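Local coordinates for LRR receptor-like serine/threonine-protein kinase RGI3 (Arabidopsis thaliana, PDB 5HZ0) that acts as a cell-surface receptor for RGF peptide hormones, which maintain the root stem cell niche, and on binding them pairs with SERK co-receptors, at residues K368-L373 with P391-C397; R374-L380 with T398-R404. The protein carries 5 engineered substitutions. All coordinates share one frame; numbering follows the deposited sequence.

Interaction 1: K368-L373 with P391-C397; sequences KEIFGL and PPDIGNC. With NAG (2-acetamido-2-deoxy-beta-D-glucopyranose), chain C.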
loop_
_atom_site.group_PDB
_atom_site.type_symbol
_atom_site.label_atom_id
_atom_site.label_comp_id
_atom_site.label_asym_id
_atom_site.label_seq_id
_atom_site.Cartn_x
_atom_site.Cartn_y
_atom_site.Cartn_z
ATOM N N LYS A 368 3.543 -29.254 4.211
ATOM C CA LYS A 368 3.900 -29.474 2.816
ATOM C C LYS A 368 2.768 -29.035 1.898
ATOM O O LYS A 368 3.000 -28.469 0.824
ATOM C CB LYS A 368 4.233 -30.959 2.610
ATOM C CG LYS A 368 5.373 -31.434 3.551
ATOM C CD LYS A 368 6.074 -32.719 3.045
ATOM C CE LYS A 368 7.551 -32.772 3.485
ATOM N NZ LYS A 368 8.280 -33.938 2.883
ATOM N N GLU A 369 1.543 -29.251 2.356
ATOM C CA GLU A 369 0.374 -29.084 1.509
ATOM C C GLU A 369 0.191 -27.644 1.053
ATOM O O GLU A 369 -0.343 -27.392 -0.012
ATOM C CB GLU A 369 -0.893 -29.626 2.201
ATOM C CG GLU A 369 -0.840 -31.119 2.532
ATOM C CD GLU A 369 -0.240 -31.414 3.910
ATOM O OE1 GLU A 369 0.555 -30.590 4.429
ATOM O OE2 GLU A 369 -0.574 -32.476 4.486
ATOM N N ILE A 370 0.656 -26.697 1.844
ATOM C CA ILE A 370 0.499 -25.298 1.477
ATOM C C ILE A 370 1.241 -24.983 0.176
ATOM O O ILE A 370 0.851 -24.091 -0.573
ATOM C CB ILE A 370 0.923 -24.364 2.631
ATOM C CG1 ILE A 370 -0.250 -23.475 3.036
ATOM C CG2 ILE A 370 2.121 -23.518 2.255
ATOM C CD1 ILE A 370 -1.386 -24.219 3.708
ATOM N N PHE A 371 2.287 -25.752 -0.109
ATOM C CA PHE A 371 3.074 -25.546 -1.323
ATOM C C PHE A 371 2.397 -26.195 -2.544
ATOM O O PHE A 371 2.847 -26.044 -3.684
ATOM C CB PHE A 371 4.503 -26.074 -1.133
ATOM C CG PHE A 371 5.356 -25.225 -0.210
ATOM C CD1 PHE A 371 5.844 -23.989 -0.629
ATOM C CD2 PHE A 371 5.689 -25.668 1.058
ATOM C CE1 PHE A 371 6.637 -23.213 0.200
ATOM C CE2 PHE A 371 6.489 -24.891 1.895
ATOM C CZ PHE A 371 6.959 -23.664 1.463
ATOM N N GLY A 372 1.307 -26.914 -2.300
ATOM C CA GLY A 372 0.521 -27.490 -3.375
ATOM C C GLY A 372 -0.405 -26.476 -4.031
ATOM O O GLY A 372 -1.035 -26.768 -5.049
ATOM N N LEU A 373 -0.501 -25.277 -3.456
ATOM C CA LEU A 373 -1.363 -24.260 -4.042
ATOM C C LEU A 373 -0.759 -23.762 -5.362
ATOM O O LEU A 373 0.394 -23.319 -5.409
ATOM C CB LEU A 373 -1.628 -23.124 -3.049
ATOM C CG LEU A 373 -2.286 -23.591 -1.737
ATOM C CD1 LEU A 373 -2.217 -22.534 -0.645
ATOM C CD2 LEU A 373 -3.723 -23.995 -1.967
ATOM N N PRO A 391 10.108 -28.172 2.961
ATOM C CA PRO A 391 9.639 -29.374 2.249
ATOM C C PRO A 391 10.133 -29.394 0.809
ATOM O O PRO A 391 10.230 -28.340 0.183
ATOM C CB PRO A 391 8.120 -29.225 2.282
ATOM C CG PRO A 391 7.838 -28.238 3.445
ATOM C CD PRO A 391 8.999 -27.316 3.434
ATOM N N PRO A 392 10.485 -30.579 0.289
ATOM C CA PRO A 392 10.802 -30.647 -1.149
ATOM C C PRO A 392 9.588 -30.248 -1.994
ATOM O O PRO A 392 9.733 -29.657 -3.068
ATOM C CB PRO A 392 11.194 -32.116 -1.372
ATOM C CG PRO A 392 10.737 -32.846 -0.149
ATOM C CD PRO A 392 10.696 -31.859 0.980
ATOM N N ASP A 393 8.387 -30.467 -1.467
ATOM C CA ASP A 393 7.175 -30.111 -2.209
ATOM C C ASP A 393 7.120 -28.645 -2.589
ATOM O O ASP A 393 6.217 -28.256 -3.327
ATOM C CB ASP A 393 5.918 -30.454 -1.430
ATOM C CG ASP A 393 5.961 -31.843 -0.863
ATOM O OD1 ASP A 393 6.831 -32.069 0.018
ATOM O OD2 ASP A 393 5.136 -32.691 -1.290
ATOM N N ILE A 394 8.052 -27.837 -2.059
ATOM C CA ILE A 394 8.153 -26.422 -2.419
ATOM C C ILE A 394 8.235 -26.256 -3.939
ATOM O O ILE A 394 7.787 -25.249 -4.480
ATOM C CB ILE A 394 9.357 -25.707 -1.713
ATOM C CG1 ILE A 394 9.274 -24.187 -1.878
ATOM C CG2 ILE A 394 10.697 -26.190 -2.249
ATOM C CD1 ILE A 394 10.547 -23.477 -1.505
ATOM N N GLY A 395 8.781 -27.258 -4.628
ATOM C CA GLY A 395 8.829 -27.216 -6.084
ATOM C C GLY A 395 7.468 -27.193 -6.794
ATOM O O GLY A 395 7.365 -26.760 -7.941
ATOM N N ASN A 396 6.431 -27.662 -6.105
ATOM C CA ASN A 396 5.062 -27.682 -6.612
ATOM C C ASN A 396 4.388 -26.309 -6.731
ATOM O O ASN A 396 3.423 -26.169 -7.475
ATOM C CB ASN A 396 4.170 -28.560 -5.715
ATOM C CG ASN A 396 4.594 -30.036 -5.696
ATOM O OD1 ASN A 396 5.757 -30.369 -5.938
ATOM N ND2 ASN A 396 3.639 -30.922 -5.388
ATOM N N CYS A 397 4.879 -25.288 -6.027
ATOM C CA CYS A 397 4.090 -24.062 -5.908
ATOM C C CYS A 397 4.476 -23.204 -7.094
ATOM O O CYS A 397 5.391 -22.364 -7.017
ATOM C CB CYS A 397 4.489 -23.352 -4.604
ATOM S SG CYS A 397 3.258 -22.274 -3.799
HETATM C C1 NAG C . 4.185 -32.225 -5.105
HETATM C C2 NAG C . 3.158 -32.870 -4.176
HETATM C C3 NAG C . 3.445 -34.348 -3.928
HETATM C C4 NAG C . 3.628 -35.052 -5.269
HETATM C C5 NAG C . 4.741 -34.337 -6.030
HETATM C C6 NAG C . 5.099 -35.056 -7.329
HETATM C C7 NAG C . 2.050 -31.443 -2.567
HETATM C C8 NAG C . 2.043 -30.861 -1.182
HETATM N N2 NAG C . 3.106 -32.174 -2.907
HETATM O O3 NAG C . 2.407 -34.923 -3.152
HETATM O O4 NAG C . 3.964 -36.413 -5.104
HETATM O O5 NAG C . 4.378 -32.994 -6.278
HETATM O O6 NAG C . 3.943 -35.625 -7.909
HETATM O O7 NAG C . 1.118 -31.227 -3.333
#
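In the leucine-rich-repeat solenoid of the extracellular domain, the short 3-10 turns of two consecutive repeats stack with Phe371 of the first set against Pro391, Ile394 and Cys397 of the second. The phenyl group hangs with CG anti to its own carbonyl carbon (chi1 -72°), which lays it beside the Ile394 side chain, the two pointing the same way. Ile394 CB lies over one ring face, offset toward the rim, and Ile394 CG1 reaches Phe371 CE1 at 3.5 Å. Pro391 comes in crosswise, its CD 3.8 Å from Phe371 CE2, while Cys397 CB sits at the ring edge near its plane. With the ring cut back to an alanine, Pro391 and Ile394 would probably lose the surface they pack on and a gap would open between the two turns.

Toward solvent the contact turns polar. The extended chain of Lys368 runs across Pro391, with Lys368 CG 3.7 Å from Pro391 CB, and its amine makes a long salt bridge to Asp393, Lys368 NZ to Asp393 OD1 3.7 Å. The other carboxylate oxygen is taken by the glycan: the acetamido N2 of NAG donates to Asp393 OD2 over 2.6 Å, nearly straight at 168°. This sugar is bonded covalently through C1 to Asn396 ND2 (1.4 Å), and the added hydrogen bond to Asp393 probably limits how it can turn about its root. The acetyl methyl C8 of NAG settles 3.3 Å from Lys368 O, so the sugar bridges both turns.

Gly372 O accepts a hydrogen bond from Arg350 of its own repeat, and Asn420 binds Gly395 O from the following one; inward, Ile370 and Phe371 rest on Leu379 of strand 378-380.

Interaction 2: R374-L380 with T398-R404; sequences RNLTKLL and TNLYRLR
Strands 378-380 and 402-404 run side by side in parallel, their directions 10° apart and axes 4.9 Å from each other, pairing Lys378 with Arg402, Leu379 with Leu403 and Leu380 with Arg404. Leu379 uses both its backbone N, to Arg402 O (3.0 Å), and its backbone O, from Arg404 N (2.9 Å). Just before the strand, Thr377 O takes two donors: Arg402 N nearly head-on and Tyr401 N from a tilt of 15° out of the carbonyl plane.

Leu379 and Leu403 point into the solenoid, side by side, each with CG anti to the backbone N. Leu403 CD1 thereby lies 3.8 Å from Leu379 CB, and Leu400 CD1 approaches the same CB at 4.0 Å. On the opposite face, that of Lys378, Leu380, Arg402 and Arg404, the methyl CD2 of Leu380 reaches across to the aliphatic stems of both arginines, 3.4 Å from Arg404 CG and 3.9 Å from Arg402 CG.

This face belongs to the peptide-recognition motif. Outside the strand pair, the bound peptide's backbone forms salt bridges with NH1 of Arg402 and with NH1 of Arg404, consistent with a terminal carboxylate held between them, and Lys378 NZ bonds a polar side chain of the peptide. Phe426, by cation-pi contact with Arg402, and Asp428, by salt bridge to Arg404, act as a second shell that probably keeps the guanidinium groups in place. Cationic heads on apolar stems are thus consistent with a site for a negatively charged group of the peptide.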
loop_
_atom_site.group_PDB
_atom_site.type_symbol
_atom_site.label_atom_id
_atom_site.label_comp_id
_atom_site.label_asym_id
_atom_site.label_seq_id
_atom_site.Cartn_x
_atom_site.Cartn_y
_atom_site.Cartn_z
ATOM N N ARG A 374 -1.532 -23.881 -6.441
ATOM C CA ARG A 374 -1.026 -23.578 -7.777
ATOM C C ARG A 374 -1.196 -22.102 -8.093
ATOM O O ARG A 374 -0.601 -21.578 -9.038
ATOM C CB ARG A 374 -1.708 -24.464 -8.835
ATOM C CG ARG A 374 -1.247 -25.930 -8.804
ATOM C CD ARG A 374 -2.017 -26.837 -9.776
ATOM N NE ARG A 374 -2.187 -26.240 -11.099
ATOM C CZ ARG A 374 -3.340 -25.759 -11.557
ATOM N NH1 ARG A 374 -4.429 -25.817 -10.803
ATOM N NH2 ARG A 374 -3.404 -25.223 -12.767
ATOM N N ASN A 375 -2.052 -21.442 -7.326
ATOM C CA ASN A 375 -2.223 -19.995 -7.456
ATOM C C ASN A 375 -1.561 -19.061 -6.416
ATOM O O ASN A 375 -1.757 -17.851 -6.461
ATOM C CB ASN A 375 -3.685 -19.637 -7.741
ATOM C CG ASN A 375 -3.955 -19.500 -9.221
ATOM O OD1 ASN A 375 -4.965 -19.997 -9.738
ATOM N ND2 ASN A 375 -3.048 -18.821 -9.921
ATOM N N LEU A 376 -0.800 -19.609 -5.475
ATOM C CA LEU A 376 -0.234 -18.793 -4.408
ATOM C C LEU A 376 0.962 -17.988 -4.942
ATOM O O LEU A 376 1.977 -18.566 -5.344
ATOM C CB LEU A 376 0.233 -19.725 -3.301
ATOM C CG LEU A 376 0.602 -19.156 -1.931
ATOM C CD1 LEU A 376 -0.598 -18.458 -1.312
ATOM C CD2 LEU A 376 1.102 -20.263 -1.013
ATOM N N THR A 377 0.833 -16.659 -4.976
ATOM C CA THR A 377 1.952 -15.770 -5.340
ATOM C C THR A 377 2.834 -15.362 -4.166
ATOM O O THR A 377 4.047 -15.199 -4.305
ATOM C CB THR A 377 1.504 -14.509 -6.112
ATOM O OG1 THR A 377 0.696 -13.689 -5.267
ATOM C CG2 THR A 377 0.703 -14.906 -7.343
ATOM N N LYS A 378 2.199 -15.159 -3.018
ATOM C CA LYS A 378 2.888 -14.613 -1.859
ATOM C C LYS A 378 2.741 -15.522 -0.661
ATOM O O LYS A 378 1.624 -15.820 -0.226
ATOM C CB LYS A 378 2.337 -13.237 -1.519
ATOM C CG LYS A 378 2.555 -12.208 -2.596
ATOM C CD LYS A 378 1.916 -10.904 -2.163
ATOM C CE LYS A 378 2.120 -9.807 -3.182
ATOM N NZ LYS A 378 1.270 -8.652 -2.802
ATOM N N LEU A 379 3.878 -15.963 -0.136
ATOM C CA LEU A 379 3.891 -16.726 1.107
ATOM C C LEU A 379 4.833 -16.014 2.087
ATOM O O LEU A 379 6.056 -15.951 1.872
ATOM C CB LEU A 379 4.320 -18.175 0.845
ATOM C CG LEU A 379 4.411 -19.153 2.020
ATOM C CD1 LEU A 379 3.154 -19.085 2.848
ATOM C CD2 LEU A 379 4.671 -20.621 1.569
ATOM N N LEU A 380 4.257 -15.448 3.145
ATOM C CA LEU A 380 5.044 -14.701 4.122
ATOM C C LEU A 380 4.774 -15.233 5.512
ATOM O O LEU A 380 3.704 -15.014 6.093
ATOM C CB LEU A 380 4.660 -13.233 4.045
ATOM C CG LEU A 380 4.617 -12.723 2.603
ATOM C CD1 LEU A 380 3.873 -11.403 2.497
ATOM C CD2 LEU A 380 6.028 -12.604 2.027
ATOM N N THR A 398 3.645 -23.306 -8.130
ATOM C CA THR A 398 4.065 -23.010 -9.491
ATOM C C THR A 398 4.200 -21.522 -9.712
ATOM O O THR A 398 5.089 -21.075 -10.424
ATOM C CB THR A 398 3.070 -23.611 -10.525
ATOM O OG1 THR A 398 2.864 -24.992 -10.226
ATOM C CG2 THR A 398 3.604 -23.494 -11.948
ATOM N N ASN A 399 3.277 -20.774 -9.115
ATOM C CA ASN A 399 3.177 -19.331 -9.292
ATOM C C ASN A 399 3.814 -18.503 -8.197
ATOM O O ASN A 399 3.644 -17.284 -8.191
ATOM C CB ASN A 399 1.706 -18.914 -9.443
ATOM C CG ASN A 399 1.136 -19.255 -10.816
ATOM O OD1 ASN A 399 1.841 -19.217 -11.824
ATOM N ND2 ASN A 399 -0.147 -19.587 -10.854
ATOM N N LEU A 400 4.489 -19.149 -7.245
ATOM C CA LEU A 400 5.103 -18.418 -6.131
ATOM C C LEU A 400 6.005 -17.328 -6.656
ATOM O O LEU A 400 6.916 -17.585 -7.423
ATOM C CB LEU A 400 5.937 -19.352 -5.257
ATOM C CG LEU A 400 6.202 -18.894 -3.830
ATOM C CD1 LEU A 400 4.895 -18.468 -3.127
ATOM C CD2 LEU A 400 6.906 -20.006 -3.070
ATOM N N TYR A 401 5.740 -16.107 -6.212
ATOM C CA TYR A 401 6.465 -14.916 -6.631
ATOM C C TYR A 401 7.373 -14.408 -5.497
ATOM O O TYR A 401 8.593 -14.273 -5.661
ATOM C CB TYR A 401 5.466 -13.835 -7.027
ATOM C CG TYR A 401 6.090 -12.615 -7.657
ATOM C CD1 TYR A 401 6.395 -12.597 -9.009
ATOM C CD2 TYR A 401 6.368 -11.479 -6.907
ATOM C CE1 TYR A 401 6.949 -11.494 -9.606
ATOM C CE2 TYR A 401 6.927 -10.359 -7.500
ATOM C CZ TYR A 401 7.218 -10.376 -8.847
ATOM O OH TYR A 401 7.778 -9.282 -9.459
ATOM N N ARG A 402 6.741 -14.077 -4.372
ATOM C CA ARG A 402 7.414 -13.561 -3.184
ATOM C C ARG A 402 7.343 -14.552 -2.024
ATOM O O ARG A 402 6.255 -14.904 -1.545
ATOM C CB ARG A 402 6.782 -12.225 -2.793
ATOM C CG ARG A 402 7.269 -11.606 -1.482
ATOM C CD ARG A 402 6.657 -10.226 -1.334
ATOM N NE ARG A 402 7.247 -9.485 -0.238
ATOM C CZ ARG A 402 8.381 -8.807 -0.335
ATOM N NH1 ARG A 402 8.851 -8.154 0.718
ATOM N NH2 ARG A 402 9.039 -8.787 -1.486
ATOM N N LEU A 403 8.515 -14.999 -1.586
ATOM C CA LEU A 403 8.643 -15.974 -0.513
ATOM C C LEU A 403 9.501 -15.422 0.641
ATOM O O LEU A 403 10.682 -15.089 0.452
ATOM C CB LEU A 403 9.297 -17.251 -1.042
ATOM C CG LEU A 403 9.439 -18.349 0.021
ATOM C CD1 LEU A 403 8.069 -18.850 0.480
ATOM C CD2 LEU A 403 10.301 -19.514 -0.456
ATOM N N ARG A 404 8.913 -15.286 1.827
ATOM C CA ARG A 404 9.705 -14.849 2.978
ATOM C C ARG A 404 9.503 -15.767 4.172
ATOM O O ARG A 404 8.430 -15.786 4.789
ATOM C CB ARG A 404 9.344 -13.418 3.329
ATOM C CG ARG A 404 9.471 -12.472 2.149
ATOM C CD ARG A 404 9.586 -11.051 2.617
ATOM N NE ARG A 404 10.807 -10.888 3.406
ATOM C CZ ARG A 404 11.160 -9.765 4.024
ATOM N NH1 ARG A 404 10.382 -8.687 3.950
ATOM N NH2 ARG A 404 12.295 -9.730 4.713
#

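How the interactions relate
Each interaction joins two consecutive repeats, interaction 2 one step further along the chain, and repeat 375-397 takes part in both: 368-373 leads straight into 374-380, and 391-397 into 398-404. Interaction 1 packs the 3-10 turns on the outer side, apolar beneath and sugar-clad at the surface; interaction 2 is a strand pairing, with regular backbone hydrogen bonds, whose peptide-binding face is cationic. They meet in the solenoid interior, where Phe371 CE1 lies 3.5 Å from Leu379 CD2 and Cys397 SG packs on Leu376 CB. In interaction 1 a carboxylate accepts from the acetamido N-H of a sugar that Asn396 carries, whereas the arginines and Lys378 of interaction 2 contact the hormone.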